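Local atomic coordinates of ArCE4A (Arthrobacter sp. AW19M34-1, PDB entry 5LGC), a protein that probably removes acetyl groups from N-acetylglucosamine-containing polysaccharides such as chitin, as a deacetylase of carbohydrate esterase family 4. Residues A[33-38]-A[63-68]; A[77-82]-A[112-117]. All coordinates share one frame; numbering follows the deposited sequence.

In the fold
Both contacts belong to the NodB-type deacetylase fold, one nearer its surface and one nearer its core. Contact 1, partly buried, joins the loop after strand 26-32 to the start of helix 66-74. Contact 2 is mostly buried and sets the next element along the chain, strand 78-81, against the loop after helix 94-112. Their chemistry differs accordingly: a tyrosine ring lies over loop backbone in contact 1, whereas in contact 2 a proline packs on a strand and a water bridges the two backbones and also takes a side-chain amide. The two meet at the bound sugar, where Asp33 OD1 and His82 ND1 form a weak hydrogen bond, about 13 Å separating the contact centres.

Contact 1 of 2, residues A[33-38]-A[63-68]. With NAG (2-acetamido-2-deoxy-beta-D-glucopyranose), chain B.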
# COMPACT_ATOMS: atom_id res chain seq x y z
N ASP A 33 6.60 3.06 0.19
CA ASP A 33 7.83 3.86 0.03
C ASP A 33 8.32 3.98 -1.40
O ASP A 33 9.42 4.47 -1.64
CB ASP A 33 8.96 3.30 0.89
CG ASP A 33 8.71 3.49 2.37
OD1 ASP A 33 7.86 4.34 2.71
OD2 ASP A 33 9.36 2.80 3.18
N GLY A 34 7.50 3.55 -2.35
CA GLY A 34 7.81 3.81 -3.73
C GLY A 34 7.23 5.15 -4.10
O GLY A 34 6.72 5.87 -3.24
N PRO A 35 7.28 5.49 -5.39
CA PRO A 35 7.89 4.69 -6.44
C PRO A 35 9.41 4.85 -6.49
O PRO A 35 9.94 5.84 -6.01
CB PRO A 35 7.25 5.23 -7.71
CG PRO A 35 6.97 6.65 -7.37
CD PRO A 35 6.64 6.71 -5.92
N GLY A 36 10.10 3.85 -7.05
CA GLY A 36 11.54 3.89 -7.19
C GLY A 36 11.96 3.08 -8.41
O GLY A 36 11.14 2.82 -9.29
N GLU A 37 13.22 2.68 -8.45
CA GLU A 37 13.77 2.04 -9.64
C GLU A 37 13.17 0.67 -9.93
O GLU A 37 13.27 0.17 -11.04
CB GLU A 37 15.29 1.92 -9.52
CG GLU A 37 15.72 0.84 -8.57
CD GLU A 37 17.18 0.96 -8.18
OE1 GLU A 37 18.03 0.33 -8.85
OE2 GLU A 37 17.48 1.67 -7.20
N TYR A 38 12.53 0.06 -8.93
CA TYR A 38 12.01 -1.29 -9.13
C TYR A 38 10.52 -1.32 -9.42
O TYR A 38 9.97 -2.37 -9.74
CB TYR A 38 12.29 -2.16 -7.90
CG TYR A 38 13.76 -2.28 -7.58
CD1 TYR A 38 14.59 -3.09 -8.34
CD2 TYR A 38 14.32 -1.56 -6.53
CE1 TYR A 38 15.95 -3.19 -8.05
CE2 TYR A 38 15.66 -1.66 -6.23
CZ TYR A 38 16.47 -2.48 -6.99
OH TYR A 38 17.81 -2.57 -6.69
N LYS A 63 7.28 13.02 -7.28
CA LYS A 63 7.66 14.08 -8.21
C LYS A 63 8.66 13.59 -9.27
O LYS A 63 8.72 14.11 -10.38
CB LYS A 63 8.23 15.27 -7.44
CG LYS A 63 7.42 15.60 -6.18
CD LYS A 63 6.99 17.05 -6.15
CE LYS A 63 7.20 17.64 -4.77
NZ LYS A 63 8.56 17.31 -4.25
N LYS A 64 9.45 12.58 -8.91
CA LYS A 64 10.41 12.01 -9.85
C LYS A 64 9.77 10.95 -10.75
O LYS A 64 10.34 10.56 -11.77
CB LYS A 64 11.59 11.39 -9.11
CG LYS A 64 12.47 12.37 -8.36
CD LYS A 64 13.27 11.66 -7.27
CE LYS A 64 13.68 10.26 -7.71
NZ LYS A 64 14.32 9.47 -6.62
N TYR A 65 8.58 10.49 -10.37
CA TYR A 65 7.94 9.38 -11.07
C TYR A 65 6.50 9.59 -11.56
O TYR A 65 5.63 8.75 -11.30
CB TYR A 65 7.97 8.15 -10.17
CG TYR A 65 9.32 7.48 -10.05
CD1 TYR A 65 10.26 7.93 -9.13
CD2 TYR A 65 9.66 6.40 -10.86
CE1 TYR A 65 11.50 7.32 -9.02
CE2 TYR A 65 10.89 5.79 -10.76
CZ TYR A 65 11.80 6.25 -9.84
OH TYR A 65 13.03 5.64 -9.76
N PRO A 66 6.23 10.68 -12.29
CA PRO A 66 4.86 10.93 -12.76
C PRO A 66 4.31 9.85 -13.71
O PRO A 66 3.17 9.43 -13.52
CB PRO A 66 4.98 12.26 -13.50
CG PRO A 66 6.42 12.33 -13.93
CD PRO A 66 7.17 11.71 -12.79
N LYS A 67 5.09 9.45 -14.71
CA LYS A 67 4.68 8.40 -15.64
C LYS A 67 4.31 7.13 -14.91
O LYS A 67 3.28 6.51 -15.17
CB LYS A 67 5.79 8.08 -16.64
CG LYS A 67 6.13 9.18 -17.61
CD LYS A 67 7.26 8.75 -18.53
CE LYS A 67 7.68 9.88 -19.42
NZ LYS A 67 6.54 10.38 -20.23
N THR A 68 5.18 6.74 -13.99
CA THR A 68 5.03 5.50 -13.26
C THR A 68 3.77 5.51 -12.39
O THR A 68 3.04 4.52 -12.33
CB THR A 68 6.27 5.23 -12.41
OG1 THR A 68 7.40 5.10 -13.27
CG2 THR A 68 6.10 3.96 -11.60
C1 NAG B . 9.55 0.48 8.69
C2 NAG B . 9.06 1.52 7.81
C3 NAG B . 9.92 1.40 6.53
C4 NAG B . 11.31 1.79 6.94
C5 NAG B . 11.77 0.81 8.03
C6 NAG B . 13.19 1.20 8.45
C7 NAG B . 6.74 1.96 7.01
C8 NAG B . 5.40 1.28 6.78
N2 NAG B . 7.68 1.14 7.49
O3 NAG B . 9.44 2.28 5.51
O4 NAG B . 12.19 1.66 5.81
O5 NAG B . 10.89 0.86 9.16
O6 NAG B . 13.19 2.54 8.96
O7 NAG B . 6.85 3.18 6.96
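Tyr65 lies against Pro35 and Gly36 in the loop that completes the TFDDGP signature motif of the NodB-type deacetylases, just after strand 26-32. Two residues before Pro35, Asp33 faces the N-acetylglucosamine, which His86 NE2 and Tyr123 N also hold; NAG O3 is modelled 2.4 Å from Asp33 OD2, too short for the details of that bond to be relied on. Tyr65 holds the N-cap position of helix 66-74. Its CG stands anti to the carbonyl carbon (chi1 -75°), which sends the ring along the loop. Near the root of the side chain, Pro35 CG comes to 3.3 Å from Tyr65 CB, a tight apolar touch; a cis peptide bond precedes this proline. Farther out, Pro35 C and Gly36 N lie over one face of the ring, displaced toward its rim, and Gly36 O approaches Tyr65 CE2 at 3.3 Å. Tyr65 OH ends 3.2 Å from Glu37 N, but the angle is too poor for a hydrogen bond, and no hydrogen bond joins the two segments. Within the first turn of the helix, Thr68 adds a looser apolar touch, CG2 to Pro35 CB at 4.3 Å. Thr68 OG1 sits in plane at the edge of the Tyr65 ring and is bonded to Asn40 ND2.

Contact 2 of 2, residues A[77-82]-A[112-117]; sequences HQIGSH and AGVKPQ. With NAG (2-acetamido-2-deoxy-beta-D-glucopyranose), chain B.
The ring of Pro116 rests on strand 78-81, while at the strand's end the imidazole of His82 turns an edge to the bound N-acetylglucosamine, whose C7 lies in the ring plane; the model is too close there for the exact approach to be trusted. Pro116 CB lies 3.9 Å from Gly80 CA and 3.8 Å from Ser81 N, so the proline packs directly on the strand backbone. Its CA makes a CH...O contact with Ile79 O at 3.4 Å, bent to 131° at the hydrogen. That carbonyl also accepts from a water at 2.6 Å. The same water accepts from Gln117 N at 2.7 Å and, more loosely, from Gln78 NE2. Gln78 reaches it on a fully extended chain (chi1 177°, chi2 170°), with OE1 bonded to Asp201 N. On the apolar side, Ile79 CD1 touches Ala112 CB and Val114 CG2, both at 4.4 Å, and Val73 of helix 66-74 borders the same cluster. No direct hydrogen bond joins the two segments; just past them, Ser81 makes a backbone bond to Ile118. This is the wall of the distorted beta/alpha barrel of NodB-type deacetylases, whose strand 78-81 leads into the HTFDH motif, with histidines that bind the catalytic metal in relatives.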
# COMPACT_ATOMS: atom_id res chain seq x y z
N HIS A 77 -4.37 -0.20 -10.15
CA HIS A 77 -3.86 -0.27 -8.78
C HIS A 77 -4.41 0.88 -7.96
O HIS A 77 -4.97 1.83 -8.50
CB HIS A 77 -2.34 -0.27 -8.77
CG HIS A 77 -1.74 -1.37 -9.59
ND1 HIS A 77 -1.71 -2.68 -9.15
CD2 HIS A 77 -1.20 -1.38 -10.83
CE1 HIS A 77 -1.15 -3.44 -10.08
NE2 HIS A 77 -0.84 -2.67 -11.11
N GLN A 78 -4.28 0.77 -6.64
CA GLN A 78 -4.73 1.84 -5.78
C GLN A 78 -3.53 2.61 -5.25
O GLN A 78 -2.50 2.02 -4.89
CB GLN A 78 -5.58 1.31 -4.63
CG GLN A 78 -6.02 2.41 -3.66
CD GLN A 78 -7.05 1.96 -2.66
OE1 GLN A 78 -7.31 0.76 -2.50
NE2 GLN A 78 -7.66 2.92 -1.98
N ILE A 79 -3.65 3.94 -5.22
CA ILE A 79 -2.61 4.77 -4.62
C ILE A 79 -3.08 5.35 -3.30
O ILE A 79 -4.12 6.01 -3.24
CB ILE A 79 -2.21 5.91 -5.55
CG1 ILE A 79 -1.81 5.36 -6.91
CG2 ILE A 79 -1.05 6.70 -4.94
CD1 ILE A 79 -1.56 6.43 -7.92
N GLY A 80 -2.33 5.08 -2.24
CA GLY A 80 -2.58 5.68 -0.95
C GLY A 80 -1.40 6.54 -0.57
O GLY A 80 -0.36 6.48 -1.22
N SER A 81 -1.56 7.34 0.47
CA SER A 81 -0.49 8.23 0.90
C SER A 81 0.39 7.58 1.96
O SER A 81 -0.12 6.91 2.86
CB SER A 81 -1.08 9.53 1.44
OG SER A 81 -0.07 10.36 2.00
N HIS A 82 1.70 7.78 1.87
CA HIS A 82 2.59 7.38 2.94
C HIS A 82 3.27 8.60 3.56
O HIS A 82 4.34 8.49 4.17
CB HIS A 82 3.64 6.38 2.45
CG HIS A 82 4.19 5.51 3.55
ND1 HIS A 82 5.46 4.97 3.51
CD2 HIS A 82 3.64 5.09 4.71
CE1 HIS A 82 5.66 4.26 4.61
NE2 HIS A 82 4.57 4.31 5.35
N ALA A 112 -0.72 11.93 -11.39
CA ALA A 112 -1.60 10.85 -11.84
C ALA A 112 -3.07 11.25 -12.02
O ALA A 112 -3.87 10.47 -12.54
CB ALA A 112 -1.51 9.68 -10.88
N GLY A 113 -3.42 12.46 -11.61
CA GLY A 113 -4.77 12.96 -11.82
C GLY A 113 -5.80 12.47 -10.80
O GLY A 113 -6.98 12.76 -10.92
N VAL A 114 -5.34 11.71 -9.81
CA VAL A 114 -6.23 11.22 -8.76
C VAL A 114 -5.72 11.63 -7.40
O VAL A 114 -4.54 11.93 -7.22
CB VAL A 114 -6.38 9.68 -8.80
CG1 VAL A 114 -6.91 9.23 -10.15
CG2 VAL A 114 -5.06 9.00 -8.47
N LYS A 115 -6.61 11.65 -6.42
CA LYS A 115 -6.17 11.86 -5.05
C LYS A 115 -6.31 10.59 -4.25
O LYS A 115 -7.27 9.84 -4.43
CB LYS A 115 -6.94 13.00 -4.40
CG LYS A 115 -6.36 14.35 -4.73
CD LYS A 115 -6.64 15.34 -3.63
CE LYS A 115 -5.80 16.58 -3.82
NZ LYS A 115 -6.52 17.56 -4.66
N PRO A 116 -5.33 10.33 -3.37
CA PRO A 116 -5.38 9.13 -2.53
C PRO A 116 -6.59 9.20 -1.61
O PRO A 116 -6.99 10.30 -1.22
CB PRO A 116 -4.07 9.20 -1.74
CG PRO A 116 -3.74 10.66 -1.71
CD PRO A 116 -4.20 11.21 -3.02
N GLN A 117 -7.17 8.05 -1.30
CA GLN A 117 -8.34 8.01 -0.44
C GLN A 117 -7.97 7.40 0.91
O GLN A 117 -8.79 7.36 1.83
CB GLN A 117 -9.46 7.20 -1.10
CG GLN A 117 -9.86 7.70 -2.48
CD GLN A 117 -10.76 8.92 -2.43
OE1 GLN A 117 -10.45 9.91 -1.77
NE2 GLN A 117 -11.89 8.85 -3.12
C1 NAG B . 9.55 0.48 8.69
C2 NAG B . 9.06 1.52 7.81
C3 NAG B . 9.92 1.40 6.53
C4 NAG B . 11.31 1.79 6.94
C5 NAG B . 11.77 0.81 8.03
C6 NAG B . 13.19 1.20 8.45
C7 NAG B . 6.74 1.96 7.01
C8 NAG B . 5.40 1.28 6.78
N2 NAG B . 7.68 1.14 7.49
O3 NAG B . 9.44 2.28 5.51
O4 NAG B . 12.19 1.66 5.81
O5 NAG B . 10.89 0.86 9.16
O6 NAG B . 13.19 2.54 8.96
O7 NAG B . 6.85 3.18 6.96
O HOH W 1 -6.59 5.72 -2.61